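Local coordinates for protein activating signal cointegrator 1 complex subunit 3 (Homo sapiens, PDB 6YXQ) that unwinds DNA as an ATP-driven 3'-5' helicase for alkylation repair, takes part in rescue of stalled ribosomes, and binds its partner subunit ASCC2 through this N-terminal region, at residues 31-34 with 35-39; 49-52 with 53-57. All blocks are in the same frame, centred on the assembly; numbering follows the deposited sequence.

Interaction 1 (31-34 with 35-39); sequences ADLK and IKRSK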
loop_
_atom_site.group_PDB
_atom_site.type_symbol
_atom_site.label_atom_id
_atom_site.label_comp_id
_atom_site.label_asym_id
_atom_site.label_seq_id
_atom_site.Cartn_x
_atom_site.Cartn_y
_atom_site.Cartn_z
ATOM N N ALA A 31 16.760 12.386 -13.888
ATOM C CA ALA A 31 17.472 13.017 -12.786
ATOM C C ALA A 31 17.275 12.175 -11.529
ATOM O O ALA A 31 18.242 11.781 -10.853
ATOM C CB ALA A 31 16.987 14.453 -12.573
ATOM N N ASP A 32 16.011 11.812 -11.274
ATOM C CA ASP A 32 15.614 10.998 -10.127
ATOM C C ASP A 32 16.412 9.699 -10.037
ATOM O O ASP A 32 17.053 9.421 -9.017
ATOM C CB ASP A 32 14.107 10.714 -10.221
ATOM C CG ASP A 32 13.671 9.526 -9.411
ATOM O OD1 ASP A 32 14.115 9.387 -8.261
ATOM O OD2 ASP A 32 12.887 8.718 -9.947
ATOM N N LEU A 33 16.378 8.879 -11.094
ATOM C CA LEU A 33 17.003 7.557 -11.036
ATOM C C LEU A 33 18.498 7.643 -11.202
ATOM O O LEU A 33 19.242 6.775 -10.716
ATOM C CB LEU A 33 16.440 6.658 -12.135
ATOM C CG LEU A 33 15.567 5.620 -11.483
ATOM C CD1 LEU A 33 14.969 4.698 -12.515
ATOM C CD2 LEU A 33 16.389 4.872 -10.472
ATOM N N LYS A 34 18.949 8.629 -11.970
ATOM C CA LYS A 34 20.377 8.757 -12.143
ATOM C C LYS A 34 21.113 9.021 -10.861
ATOM O O LYS A 34 22.209 8.492 -10.652
ATOM C CB LYS A 34 20.743 9.864 -13.095
ATOM C CG LYS A 34 22.230 9.921 -13.067
ATOM C CD LYS A 34 22.676 10.610 -14.150
ATOM C CE LYS A 34 23.512 9.770 -15.148
ATOM N NZ LYS A 34 24.391 10.802 -15.876
ATOM N N ILE A 35 20.608 9.946 -10.048
ATOM C CA ILE A 35 21.362 10.151 -8.820
ATOM C C ILE A 35 21.394 8.855 -8.005
ATOM O O ILE A 35 22.379 8.576 -7.310
ATOM C CB ILE A 35 20.823 11.347 -8.016
ATOM C CG1 ILE A 35 21.365 11.315 -6.584
ATOM C CG2 ILE A 35 19.323 11.370 -8.039
ATOM C CD1 ILE A 35 21.237 12.620 -5.829
ATOM N N LYS A 36 20.359 8.014 -8.117
ATOM C CA LYS A 36 20.406 6.696 -7.483
ATOM C C LYS A 36 21.563 5.871 -8.025
ATOM O O LYS A 36 22.318 5.252 -7.264
ATOM C CB LYS A 36 19.092 5.949 -7.704
ATOM C CG LYS A 36 18.510 5.329 -6.451
ATOM C CD LYS A 36 19.327 4.199 -5.875
ATOM C CE LYS A 36 18.646 3.739 -4.605
ATOM N NZ LYS A 36 19.374 2.673 -3.883
ATOM N N ARG A 37 21.695 5.836 -9.351
ATOM C CA ARG A 37 22.817 5.132 -9.966
ATOM C C ARG A 37 24.150 5.713 -9.505
ATOM O O ARG A 37 25.127 4.979 -9.310
ATOM C CB ARG A 37 22.696 5.190 -11.488
ATOM C CG ARG A 37 21.378 4.650 -12.019
ATOM C CD ARG A 37 21.501 4.220 -13.473
ATOM N NE ARG A 37 20.260 3.650 -13.991
ATOM C CZ ARG A 37 19.410 4.307 -14.773
ATOM N NH1 ARG A 37 19.665 5.560 -15.127
ATOM N NH2 ARG A 37 18.303 3.713 -15.201
ATOM N N SER A 38 24.195 7.030 -9.306
ATOM C CA SER A 38 25.408 7.709 -8.869
ATOM C C SER A 38 25.898 7.176 -7.531
ATOM O O SER A 38 27.107 7.063 -7.302
ATOM C CB SER A 38 25.150 9.218 -8.791
ATOM O OG SER A 38 25.910 9.827 -7.761
ATOM N N LYS A 39 24.979 6.837 -6.631
ATOM C CA LYS A 39 25.362 6.420 -5.293
ATOM C C LYS A 39 25.150 4.937 -5.030
ATOM O O LYS A 39 25.361 4.493 -3.897
ATOM C CB LYS A 39 24.601 7.243 -4.245
ATOM C CG LYS A 39 23.133 7.407 -4.534
ATOM C CD LYS A 39 22.533 8.498 -3.675
ATOM C CE LYS A 39 23.470 9.649 -3.364
ATOM N NZ LYS A 39 22.719 10.746 -2.672
#
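Ile35 opens the second half of a short alpha helix, residues 30-39, and bonds back one turn to Ala31. The helix lies in the N-terminal region required for binding the partner subunit ASCC2, and three i to i+4 backbone bonds link its two halves. The first runs from Ile35 N to Ala31 O at 3.1 Å and is nearly straight, with an N-H...O angle of 170°. Ile35 CG1 stands anti to the backbone N (chi1 165°), a setting that places CG2 between N and the carbonyl carbon and over the preceding turn, beside the carbonyl oxygens of Ala31 and Asp32. Tyr40 of the ASCC2 chain packs on this isoleucine.

At the next residue the base of the Lys36 side chain crosses that of Leu33, CB lying 4.0 Å from Leu33 CD2. The rest of the lysine chain leads away from the turn, and its NZ bonds to Gln43 and forms a salt bridge with Asp69 of the ASCC2 chain, while Asp32, one turn earlier, pairs with Arg62 of that same chain. The helix thus offers both charges to its partner.

Arg37 N donates to Leu33 O at 3.0 Å. Its CG lies beside the backbone N (chi1 -56°), and from there the chain runs extended to NE, bringing the guanidinium obliquely past Leu33 CD1, while NH2 forms a salt bridge with Glu61 of the ASCC2 chain. Ser38 N closes the next turn on Lys34 O at 2.8 Å, in a more bent bond whose N-H...O angle is 150°.

Interaction 2 (49-52 with 53-57); sequences LTWK and KIIKF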
loop_
_atom_site.group_PDB
_atom_site.type_symbol
_atom_site.label_atom_id
_atom_site.label_comp_id
_atom_site.label_asym_id
_atom_site.label_seq_id
_atom_site.Cartn_x
_atom_site.Cartn_y
_atom_site.Cartn_z
ATOM N N LEU A 49 26.560 -14.813 0.090
ATOM C CA LEU A 49 27.837 -15.294 0.594
ATOM C C LEU A 49 28.956 -14.385 0.119
ATOM O O LEU A 49 29.063 -14.094 -1.076
ATOM C CB LEU A 49 28.096 -16.734 0.151
ATOM C CG LEU A 49 27.003 -17.745 0.502
ATOM C CD1 LEU A 49 27.463 -19.119 0.097
ATOM C CD2 LEU A 49 26.636 -17.704 1.989
ATOM N N THR A 50 29.790 -13.953 1.056
ATOM C CA THR A 50 30.930 -13.112 0.751
ATOM C C THR A 50 32.073 -13.944 0.176
ATOM O O THR A 50 32.058 -15.176 0.200
ATOM C CB THR A 50 31.397 -12.382 2.005
ATOM O OG1 THR A 50 32.674 -11.787 1.758
ATOM C CG2 THR A 50 31.534 -13.359 3.139
ATOM N N TRP A 51 33.084 -13.237 -0.333
ATOM C CA TRP A 51 34.220 -13.881 -0.990
ATOM C C TRP A 51 34.987 -14.796 -0.034
ATOM O O TRP A 51 35.389 -15.911 -0.406
ATOM C CB TRP A 51 35.134 -12.797 -1.562
ATOM C CG TRP A 51 36.254 -13.309 -2.382
ATOM C CD1 TRP A 51 37.585 -13.256 -2.082
ATOM C CD2 TRP A 51 36.154 -13.952 -3.652
ATOM N NE1 TRP A 51 38.321 -13.834 -3.087
ATOM C CE2 TRP A 51 37.464 -14.266 -4.065
ATOM C CE3 TRP A 51 35.083 -14.298 -4.480
ATOM C CZ2 TRP A 51 37.730 -14.906 -5.270
ATOM C CZ3 TRP A 51 35.346 -14.935 -5.672
ATOM C CH2 TRP A 51 36.660 -15.233 -6.057
ATOM N N LYS A 52 35.217 -14.333 1.198
ATOM C CA LYS A 52 35.910 -15.154 2.189
ATOM C C LYS A 52 35.112 -16.413 2.522
ATOM O O LYS A 52 35.678 -17.507 2.635
ATOM C CB LYS A 52 36.176 -14.327 3.448
ATOM C CG LYS A 52 37.160 -13.180 3.241
ATOM C CD LYS A 52 37.389 -12.393 4.529
ATOM C CE LYS A 52 38.480 -11.334 4.371
ATOM N NZ LYS A 52 39.827 -11.925 4.078
ATOM N N LYS A 53 33.792 -16.277 2.685
ATOM C CA LYS A 53 32.949 -17.449 2.896
ATOM C C LYS A 53 33.042 -18.410 1.718
ATOM O O LYS A 53 33.064 -19.633 1.908
ATOM C CB LYS A 53 31.498 -17.019 3.135
ATOM C CG LYS A 53 31.090 -17.020 4.607
ATOM C CD LYS A 53 29.608 -16.729 4.800
ATOM C CE LYS A 53 29.338 -15.236 5.016
ATOM N NZ LYS A 53 27.889 -14.899 5.205
ATOM N N ILE A 54 33.123 -17.874 0.496
ATOM C CA ILE A 54 33.168 -18.721 -0.692
ATOM C C ILE A 54 34.462 -19.521 -0.733
ATOM O O ILE A 54 34.456 -20.725 -1.025
ATOM C CB ILE A 54 32.982 -17.880 -1.969
ATOM C CG1 ILE A 54 31.527 -17.437 -2.117
ATOM C CG2 ILE A 54 33.389 -18.668 -3.191
ATOM C CD1 ILE A 54 31.308 -16.459 -3.243
ATOM N N ILE A 55 35.595 -18.883 -0.438
ATOM C CA ILE A 55 36.826 -19.671 -0.512
ATOM C C ILE A 55 36.957 -20.583 0.708
ATOM O O ILE A 55 37.565 -21.658 0.616
ATOM C CB ILE A 55 38.072 -18.784 -0.718
ATOM C CG1 ILE A 55 38.540 -18.138 0.580
ATOM C CG2 ILE A 55 37.820 -17.727 -1.798
ATOM C CD1 ILE A 55 39.947 -17.595 0.477
ATOM N N LYS A 56 36.344 -20.224 1.844
ATOM C CA LYS A 56 36.264 -21.174 2.951
ATOM C C LYS A 56 35.514 -22.429 2.528
ATOM O O LYS A 56 35.994 -23.550 2.733
ATOM C CB LYS A 56 35.592 -20.540 4.168
ATOM C CG LYS A 56 35.561 -21.470 5.385
ATOM C CD LYS A 56 35.073 -20.775 6.647
ATOM C CE LYS A 56 33.585 -20.496 6.576
ATOM N NZ LYS A 56 32.952 -20.353 7.916
ATOM N N PHE A 57 34.330 -22.256 1.935
ATOM C CA PHE A 57 33.569 -23.399 1.437
ATOM C C PHE A 57 34.400 -24.227 0.466
ATOM O O PHE A 57 34.525 -25.446 0.620
ATOM C CB PHE A 57 32.278 -22.925 0.766
ATOM C CG PHE A 57 31.362 -24.045 0.340
ATOM C CD1 PHE A 57 31.575 -24.726 -0.845
ATOM C CD2 PHE A 57 30.283 -24.408 1.125
ATOM C CE1 PHE A 57 30.736 -25.757 -1.231
ATOM C CE2 PHE A 57 29.437 -25.433 0.741
ATOM C CZ PHE A 57 29.664 -26.108 -0.438
#
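The first turn of helix 51-61 begins at Thr50, its N-cap residue, and the side chains of Thr50 and Lys53 meet across it at about a right angle. The lysine chain, bent at chi3, passes across the threonine methyl and brings Lys53 CE within 3.4 Å of Thr50 CG2. Thr50 O accepts from Ile54 N at 2.9 Å, with the donor in the carbonyl plane. Trp51 O and Lys52 O continue the alpha-helical i to i+4 pattern, accepting from Ile55 N and Lys56 N.

This turn belongs to an all-helical domain, in which helices 64-85 and 91-105 pack on Trp51. Ile55 CG2 sits over one face of the indole as a CH-pi contact, 4.2 Å from the centroid of the Trp51 five-membered ring and 16° off its normal. Ile54 turns CG1 beside its own backbone N (chi1 -74°), which brings that carbon to 4.2 Å from Leu49 CB, while Ala99 and Phe102 also touch this side chain. Shortening Ile54 to an alanine is likely to take away the packing of CG1 against Leu49 CB and open a gap toward Ala99 and Phe102 of helix 91-105. Leu49 itself reaches Met156 and Thr157 of helix 147-163.

How the interactions relate
From the N terminus the chain passes through helices 10-18 and 20-23 before reaching interaction 1, which lies inside helix 30-39; interaction 2 follows, leading from the preceding loop into helix 51-61, the next helix along. In each, the two segments adjoin in sequence and the contact spans about a single turn, so neither encloses a loop, and the two are in series, neither nested nor crossed. The centres of interactions 1 and 2 are 31 Å apart. Their nearest atoms are about 19 Å apart, without touching. Residues 31-39 face the ASCC2 chain, whereas 49-57 meets no other chain of the assembly and instead packs its side chains on helices 64-85, 91-105 and 147-163 of the same chain.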